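Local atomic coordinates of DUF4848 domain-containing protein (PDB entry 4LB8), a protein that is a Bacteroides thetaiotaomicron member of the DUF4848 family, of unknown function, and is probably exported. Residues V157-D165 against A172-K180; Y213-F224 against V237-T248. One frame throughout, in Å; residues are numbered along the deposited sequence.

Contact 1. Residues V157-D165 against A172-K180; sequences VSTRSSVSD and AYSRQKDRK
Arg175 reaches over from strand 172-175 and lodges its NH2 against Thr159, which receives it with two oxygens: the backbone O at 2.6 Å and the hydroxyl OG1 at 2.5 Å from NH2. The carbonyl oxygen lies near the guanidinium plane, although NH2 stands well above the carbonyl plane. The arginine chain starts out extended and then bends at chi3 (91°), which turns the guanidinium across toward Thr159, with Ser162 N over one of its faces. Thr159 OG1 is also hydrogen-bonded to Ser162 OG, 2.9 Å away, so arginine and serine together fix the hydroxyl. Beneath this group Ser162 and Arg175 form an antiparallel hydrogen-bonded pair.

At the other end Ser164 does double work. With chi1 at 64°, its OG sits between the backbone N and the carbonyl carbon, accepts the N-H of Tyr173 at 2.9 Å from Tyr173 N, and also hydrogen-bonds to Phe285 O. Tyr173, with CG between its backbone N and carbonyl carbon (chi1 61°), brings a ring face under Ser164 CB, a CH-pi contact 3.6 Å from the centroid.

Val163 and Ser174, a non-hydrogen-bonded pair, lie on the face opposite Ser162 and Arg175. There Val163 CG2 lies 3.3 Å from Ser174 OG and 3.4 Å from Gln176 OE1; Ser174 OG is hydrogen-bonded to Gln282 O and Gln176 OE1 to Gln282 NE2. Near the turn after Gln176, the Arg160 side chain runs alongside Lys177, whose CB lies over the guanidinium face, with Arg160 NH2 and Lys177 NZ 5.0 Å apart.

Residues 161-163 also pair antiparallel with a strand of the second subunit, and Ser158 OG is hydrogen-bonded to Asp165 OD2 of that subunit. The arrangement is that of an antiparallel beta hairpin whose outer strand carries the sheet on across a dimer interface.

Contact 2. Residues Y213-F224 against V237-T248; sequences YHAKVNLRGFEF and VNKDGIPFAIDT
This contact is a doubled antiparallel pairing between two chain segments that both pass from one beta-sheet to another, with a cluster of aromatic rings where they turn. Strands 213-220 and 244-247 pair in a four-stranded sheet, whereas 222-224 and 237-238 form a beta hairpin in the larger one. Gly221 bends the first segment; a type II turn from Lys239 to Ile242 bends the second, and Asp240 OD1 ties the two bends by accepting from Gly221 N at 2.9 Å.

Phe244 is the hub of the cluster. Its CE2 lies over the centre of the Phe224 ring, the two planes inclined at 48°, while Val217 CB rests on a Phe244 face and Phe222 CE2 meets its edge. Ile246 CD1 bridges Val217 CG2 and Phe224 CE1, at 3.7 Å from each. Were Phe224 replaced by alanine, a gap would probably open between the two strand pairs, with Phe244 CZ and Ile246 CD1 left without the ring they pack on.

At the far end, His214 ND1 donates almost straight (170°) to Asp247 OD1 at 2.8 Å; the oxygen lies close to the imidazole plane and is met on its anti side, 27° out of the carboxylate plane.

The chain before these contacts holds the helices, 33-44 to 148-152, and a small mixed sheet; both contacts belong to the beta-rich remainder. Contact 1 comes first, closing the short connection 164-170 between strands 161-163 and 171-175. The chain then continues through strands 179-188, 191-201 and 206-208 before contact 2 begins, which closes over residues 225-236. The two are therefore in series, neither nested nor crossed. Their centres lie 24 Å apart and their nearest atoms about 6 Å apart, without touching. Both reach the same eight-stranded sheet: contact 1 adds its hairpin at the dimer interface, whereas contact 2 joins that sheet to the four-stranded antiparallel one containing 213-220 and touches no other subunit.

Contact 1. Residues V157-D165 against A172-K180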
# COMPACT_ATOMS: atom_id res chain seq x y z
N VAL A 157 -1.19 -10.70 -1.18
CA VAL A 157 -0.66 -9.94 -0.04
C VAL A 157 0.14 -8.78 -0.65
O VAL A 157 0.26 -7.71 -0.04
CB VAL A 157 0.21 -10.85 0.87
CG1 VAL A 157 0.78 -10.08 2.07
CG2 VAL A 157 -0.56 -12.10 1.34
N SER A 158 0.66 -9.01 -1.88
CA SER A 158 1.50 -8.09 -2.64
C SER A 158 0.69 -6.96 -3.28
O SER A 158 -0.42 -7.16 -3.76
CB SER A 158 2.30 -8.82 -3.72
OG SER A 158 1.63 -8.94 -4.96
N THR A 159 1.30 -5.77 -3.26
CA THR A 159 0.79 -4.56 -3.87
C THR A 159 1.89 -3.97 -4.78
O THR A 159 3.06 -4.36 -4.67
CB THR A 159 0.31 -3.56 -2.79
OG1 THR A 159 1.37 -3.25 -1.90
CG2 THR A 159 -0.89 -4.04 -2.01
N ARG A 160 1.49 -3.07 -5.68
CA ARG A 160 2.41 -2.32 -6.55
C ARG A 160 3.12 -1.26 -5.73
O ARG A 160 4.29 -0.97 -5.92
CB ARG A 160 1.61 -1.64 -7.67
CG ARG A 160 2.46 -1.00 -8.73
CD ARG A 160 1.59 -0.48 -9.81
NE ARG A 160 2.28 0.49 -10.66
CZ ARG A 160 3.03 0.18 -11.71
NH1 ARG A 160 3.21 -1.09 -12.05
NH2 ARG A 160 3.59 1.14 -12.43
N SER A 161 2.37 -0.65 -4.81
CA SER A 161 2.83 0.45 -3.99
C SER A 161 2.22 0.37 -2.59
O SER A 161 1.04 0.02 -2.49
CB SER A 161 2.47 1.77 -4.67
OG SER A 161 3.21 2.82 -4.08
N SER A 162 3.02 0.70 -1.53
CA SER A 162 2.65 0.78 -0.10
C SER A 162 3.52 1.80 0.61
O SER A 162 4.75 1.77 0.50
CB SER A 162 2.76 -0.56 0.61
OG SER A 162 1.68 -1.39 0.24
N VAL A 163 2.86 2.73 1.31
CA VAL A 163 3.49 3.83 2.02
C VAL A 163 2.90 3.83 3.42
O VAL A 163 1.68 3.74 3.56
CB VAL A 163 3.29 5.17 1.26
CG1 VAL A 163 3.93 6.35 1.99
CG2 VAL A 163 3.82 5.08 -0.17
N SER A 164 3.77 3.86 4.47
CA SER A 164 3.32 3.80 5.86
C SER A 164 2.72 5.12 6.30
O SER A 164 3.13 6.17 5.80
CB SER A 164 4.48 3.43 6.77
OG SER A 164 5.53 4.39 6.79
N ASP A 165 1.75 5.08 7.24
CA ASP A 165 1.13 6.29 7.79
C ASP A 165 1.51 6.44 9.27
O ASP A 165 2.16 5.55 9.81
CB ASP A 165 -0.40 6.27 7.61
CG ASP A 165 -1.18 5.16 8.29
OD1 ASP A 165 -0.56 4.36 9.05
OD2 ASP A 165 -2.41 5.07 8.05
N ALA A 172 9.15 3.62 9.27
CA ALA A 172 8.57 4.37 8.16
C ALA A 172 9.11 3.82 6.88
O ALA A 172 10.30 3.49 6.81
CB ALA A 172 8.87 5.86 8.29
N TYR A 173 8.22 3.63 5.89
CA TYR A 173 8.63 3.07 4.61
C TYR A 173 7.82 3.65 3.47
O TYR A 173 6.75 4.22 3.66
CB TYR A 173 8.52 1.51 4.61
CG TYR A 173 7.12 0.98 4.86
CD1 TYR A 173 6.21 0.84 3.81
CD2 TYR A 173 6.70 0.61 6.14
CE1 TYR A 173 4.90 0.39 4.03
CE2 TYR A 173 5.40 0.13 6.37
CZ TYR A 173 4.50 0.04 5.31
OH TYR A 173 3.21 -0.40 5.54
N SER A 174 8.34 3.43 2.26
CA SER A 174 7.69 3.74 1.01
C SER A 174 8.18 2.75 -0.02
O SER A 174 9.36 2.77 -0.37
CB SER A 174 7.93 5.18 0.60
OG SER A 174 7.04 5.54 -0.45
N ARG A 175 7.33 1.78 -0.40
CA ARG A 175 7.70 0.81 -1.43
C ARG A 175 6.98 1.20 -2.69
O ARG A 175 5.75 1.20 -2.73
CB ARG A 175 7.41 -0.64 -1.04
CG ARG A 175 7.79 -1.62 -2.18
CD ARG A 175 7.40 -3.06 -1.92
NE ARG A 175 6.07 -3.31 -2.46
CZ ARG A 175 4.97 -3.43 -1.72
NH1 ARG A 175 5.05 -3.37 -0.40
NH2 ARG A 175 3.81 -3.64 -2.29
N GLN A 176 7.72 1.58 -3.71
CA GLN A 176 7.12 1.99 -4.96
C GLN A 176 7.26 0.86 -5.99
O GLN A 176 7.57 -0.26 -5.61
CB GLN A 176 7.71 3.34 -5.42
CG GLN A 176 7.38 4.51 -4.47
CD GLN A 176 5.88 4.76 -4.34
OE1 GLN A 176 5.34 4.77 -3.23
NE2 GLN A 176 5.17 4.95 -5.46
N LYS A 177 6.97 1.12 -7.26
CA LYS A 177 6.97 0.09 -8.29
C LYS A 177 8.37 -0.57 -8.50
O LYS A 177 8.42 -1.78 -8.72
CB LYS A 177 6.37 0.63 -9.61
CG LYS A 177 7.27 1.47 -10.48
CD LYS A 177 7.27 0.94 -11.90
CE LYS A 177 8.41 1.49 -12.72
NZ LYS A 177 8.24 2.94 -13.00
N ASP A 178 9.47 0.19 -8.41
CA ASP A 178 10.79 -0.39 -8.61
C ASP A 178 11.86 0.20 -7.67
O ASP A 178 13.03 -0.13 -7.81
CB ASP A 178 11.23 -0.31 -10.09
CG ASP A 178 11.42 1.06 -10.68
OD1 ASP A 178 11.34 2.05 -9.92
OD2 ASP A 178 11.68 1.15 -11.90
N ARG A 179 11.42 1.01 -6.66
CA ARG A 179 12.26 1.59 -5.61
C ARG A 179 11.56 1.49 -4.23
O ARG A 179 10.35 1.70 -4.15
CB ARG A 179 12.60 3.07 -5.91
CG ARG A 179 13.36 3.35 -7.21
CD ARG A 179 14.77 2.81 -7.22
NE ARG A 179 15.45 3.08 -8.48
CZ ARG A 179 15.42 2.28 -9.55
NH1 ARG A 179 14.73 1.15 -9.52
NH2 ARG A 179 16.07 2.61 -10.66
N LYS A 180 12.32 1.17 -3.16
CA LYS A 180 11.90 1.09 -1.75
C LYS A 180 12.78 1.96 -0.87
O LYS A 180 13.99 2.04 -1.11
CB LYS A 180 12.01 -0.35 -1.15
CG LYS A 180 11.14 -1.43 -1.71
CD LYS A 180 11.61 -2.83 -1.28
CE LYS A 180 11.23 -3.24 0.12
NZ LYS A 180 11.50 -4.68 0.37

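Contact 2. Residues Y213-F224 against V237-T248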
# COMPACT_ATOMS: atom_id res chain seq x y z
N TYR A 213 19.44 9.60 1.12
CA TYR A 213 18.26 9.56 2.00
C TYR A 213 17.90 10.96 2.46
O TYR A 213 18.76 11.84 2.60
CB TYR A 213 18.46 8.66 3.22
CG TYR A 213 18.83 7.24 2.87
CD1 TYR A 213 20.16 6.86 2.75
CD2 TYR A 213 17.85 6.28 2.68
CE1 TYR A 213 20.51 5.55 2.43
CE2 TYR A 213 18.19 4.97 2.36
CZ TYR A 213 19.52 4.61 2.24
OH TYR A 213 19.83 3.31 1.91
N HIS A 214 16.59 11.14 2.67
CA HIS A 214 15.93 12.38 3.06
C HIS A 214 14.89 12.10 4.14
O HIS A 214 13.97 11.30 3.95
CB HIS A 214 15.27 13.04 1.85
CG HIS A 214 16.20 13.35 0.71
ND1 HIS A 214 17.15 14.35 0.81
CD2 HIS A 214 16.28 12.78 -0.51
CE1 HIS A 214 17.79 14.35 -0.35
NE2 HIS A 214 17.28 13.44 -1.19
N ALA A 215 15.08 12.74 5.29
CA ALA A 215 14.19 12.57 6.42
C ALA A 215 13.83 13.92 7.00
O ALA A 215 14.56 14.90 6.84
CB ALA A 215 14.85 11.69 7.47
N LYS A 216 12.66 13.94 7.64
CA LYS A 216 12.05 15.03 8.39
C LYS A 216 11.70 14.44 9.76
O LYS A 216 10.84 13.57 9.89
CB LYS A 216 10.83 15.58 7.65
CG LYS A 216 11.15 16.76 6.73
CD LYS A 216 9.96 17.14 5.83
CE LYS A 216 8.90 17.99 6.53
NZ LYS A 216 7.56 17.86 5.88
N VAL A 217 12.43 14.87 10.77
CA VAL A 217 12.34 14.34 12.14
C VAL A 217 11.80 15.43 13.08
O VAL A 217 12.30 16.56 13.08
CB VAL A 217 13.77 13.86 12.56
CG1 VAL A 217 13.79 13.29 13.98
CG2 VAL A 217 14.35 12.87 11.56
N ASN A 218 10.78 15.09 13.87
CA ASN A 218 10.25 16.03 14.88
C ASN A 218 10.00 15.23 16.14
O ASN A 218 8.96 14.57 16.23
CB ASN A 218 9.00 16.77 14.40
CG ASN A 218 8.52 17.85 15.34
OD1 ASN A 218 9.23 18.32 16.23
ND2 ASN A 218 7.30 18.27 15.16
N LEU A 219 10.97 15.23 17.07
CA LEU A 219 10.89 14.41 18.27
C LEU A 219 11.03 15.18 19.57
O LEU A 219 11.84 16.10 19.66
CB LEU A 219 11.97 13.30 18.26
CG LEU A 219 11.97 12.31 17.10
CD1 LEU A 219 13.13 11.32 17.23
CD2 LEU A 219 10.66 11.58 16.99
N ARG A 220 10.28 14.74 20.59
CA ARG A 220 10.32 15.28 21.95
C ARG A 220 11.22 14.41 22.82
O ARG A 220 11.21 13.19 22.66
CB ARG A 220 8.91 15.38 22.57
CG ARG A 220 8.24 16.72 22.32
CD ARG A 220 6.71 16.63 22.34
NE ARG A 220 6.14 15.35 21.89
CZ ARG A 220 5.84 15.02 20.63
NH1 ARG A 220 6.11 15.85 19.63
NH2 ARG A 220 5.30 13.84 20.36
N GLY A 221 11.99 15.04 23.70
CA GLY A 221 12.92 14.38 24.60
C GLY A 221 14.02 13.69 23.82
O GLY A 221 14.34 12.53 24.07
N PHE A 222 14.58 14.43 22.85
CA PHE A 222 15.54 13.89 21.92
C PHE A 222 16.75 14.77 21.67
O PHE A 222 16.66 16.00 21.51
CB PHE A 222 14.83 13.62 20.58
CG PHE A 222 15.66 12.99 19.49
CD1 PHE A 222 16.04 11.65 19.56
CD2 PHE A 222 16.04 13.73 18.37
CE1 PHE A 222 16.80 11.06 18.54
CE2 PHE A 222 16.78 13.14 17.34
CZ PHE A 222 17.15 11.81 17.43
N GLU A 223 17.88 14.07 21.55
CA GLU A 223 19.20 14.56 21.22
C GLU A 223 19.62 13.87 19.94
O GLU A 223 19.55 12.64 19.86
CB GLU A 223 20.13 14.21 22.37
CG GLU A 223 21.09 15.31 22.72
CD GLU A 223 21.94 14.96 23.92
OE1 GLU A 223 21.98 13.77 24.30
OE2 GLU A 223 22.59 15.89 24.45
N PHE A 224 20.01 14.63 18.93
CA PHE A 224 20.41 14.07 17.66
C PHE A 224 21.91 13.83 17.60
O PHE A 224 22.70 14.69 18.00
CB PHE A 224 19.99 14.98 16.52
CG PHE A 224 20.36 14.55 15.12
CD1 PHE A 224 19.92 13.34 14.60
CD2 PHE A 224 21.06 15.41 14.27
CE1 PHE A 224 20.21 12.98 13.29
CE2 PHE A 224 21.36 15.04 12.96
CZ PHE A 224 20.93 13.83 12.47
N VAL A 237 23.41 16.72 19.74
CA VAL A 237 22.84 18.07 19.62
C VAL A 237 21.37 18.02 20.09
O VAL A 237 20.60 17.17 19.64
CB VAL A 237 22.98 18.53 18.14
CG1 VAL A 237 22.24 19.83 17.88
CG2 VAL A 237 24.44 18.66 17.75
N ASN A 238 20.97 18.93 20.98
CA ASN A 238 19.60 18.93 21.48
C ASN A 238 18.61 19.27 20.35
O ASN A 238 18.76 20.29 19.68
CB ASN A 238 19.46 19.93 22.65
CG ASN A 238 18.10 19.95 23.32
OD1 ASN A 238 17.07 20.32 22.73
ND2 ASN A 238 18.07 19.57 24.56
N LYS A 239 17.59 18.41 20.14
CA LYS A 239 16.51 18.60 19.17
C LYS A 239 15.16 18.35 19.85
O LYS A 239 14.22 17.89 19.21
CB LYS A 239 16.71 17.68 17.94
CG LYS A 239 17.97 18.02 17.11
CD LYS A 239 17.84 19.37 16.40
CE LYS A 239 19.04 19.72 15.59
NZ LYS A 239 18.88 21.06 14.96
N ASP A 240 15.06 18.68 21.16
CA ASP A 240 13.85 18.48 21.98
C ASP A 240 12.74 19.41 21.49
O ASP A 240 12.75 20.61 21.79
CB ASP A 240 14.16 18.71 23.48
CG ASP A 240 13.12 18.20 24.47
OD1 ASP A 240 11.99 17.87 24.04
OD2 ASP A 240 13.44 18.13 25.68
N GLY A 241 11.82 18.83 20.72
CA GLY A 241 10.72 19.53 20.08
C GLY A 241 11.20 20.49 19.00
O GLY A 241 10.57 21.53 18.79
N ILE A 242 12.32 20.16 18.34
CA ILE A 242 12.90 20.98 17.27
C ILE A 242 12.85 20.18 15.98
O ILE A 242 13.60 19.20 15.83
CB ILE A 242 14.34 21.48 17.58
CG1 ILE A 242 14.40 22.34 18.85
CG2 ILE A 242 14.92 22.23 16.37
CD1 ILE A 242 15.81 22.40 19.52
N PRO A 243 11.96 20.56 15.03
CA PRO A 243 11.90 19.85 13.75
C PRO A 243 13.20 20.08 12.99
O PRO A 243 13.78 21.18 13.07
CB PRO A 243 10.69 20.48 13.03
CG PRO A 243 9.95 21.23 14.09
CD PRO A 243 11.01 21.70 15.04
N PHE A 244 13.72 19.04 12.34
CA PHE A 244 14.95 19.16 11.59
C PHE A 244 14.98 18.14 10.46
O PHE A 244 14.23 17.16 10.48
CB PHE A 244 16.19 19.06 12.51
CG PHE A 244 16.47 17.69 13.04
CD1 PHE A 244 15.85 17.24 14.20
CD2 PHE A 244 17.33 16.83 12.38
CE1 PHE A 244 16.10 15.96 14.69
CE2 PHE A 244 17.57 15.54 12.87
CZ PHE A 244 16.95 15.12 14.02
N ALA A 245 15.84 18.39 9.46
CA ALA A 245 15.99 17.54 8.29
C ALA A 245 17.34 16.84 8.26
O ALA A 245 18.31 17.34 8.80
CB ALA A 245 15.82 18.37 7.03
N ILE A 246 17.37 15.65 7.66
CA ILE A 246 18.52 14.78 7.39
C ILE A 246 18.55 14.56 5.87
O ILE A 246 17.57 14.08 5.28
CB ILE A 246 18.45 13.44 8.18
CG1 ILE A 246 18.30 13.66 9.71
CG2 ILE A 246 19.61 12.50 7.82
CD1 ILE A 246 17.87 12.42 10.48
N ASP A 247 19.62 15.00 5.24
CA ASP A 247 19.87 14.88 3.80
C ASP A 247 21.25 14.28 3.70
O ASP A 247 22.23 14.98 3.89
CB ASP A 247 19.77 16.24 3.11
CG ASP A 247 18.39 16.88 3.21
OD1 ASP A 247 17.40 16.19 2.86
OD2 ASP A 247 18.31 18.06 3.63
N THR A 248 21.32 12.96 3.58
CA THR A 248 22.62 12.29 3.55
C THR A 248 23.31 12.46 2.18
O THR A 248 22.72 12.96 1.21
CB THR A 248 22.46 10.79 3.88
OG1 THR A 248 21.98 10.10 2.72
CG2 THR A 248 21.54 10.53 5.06
O HOH W 1 15.14 15.93 4.42
O HOH W 2 13.65 16.46 16.81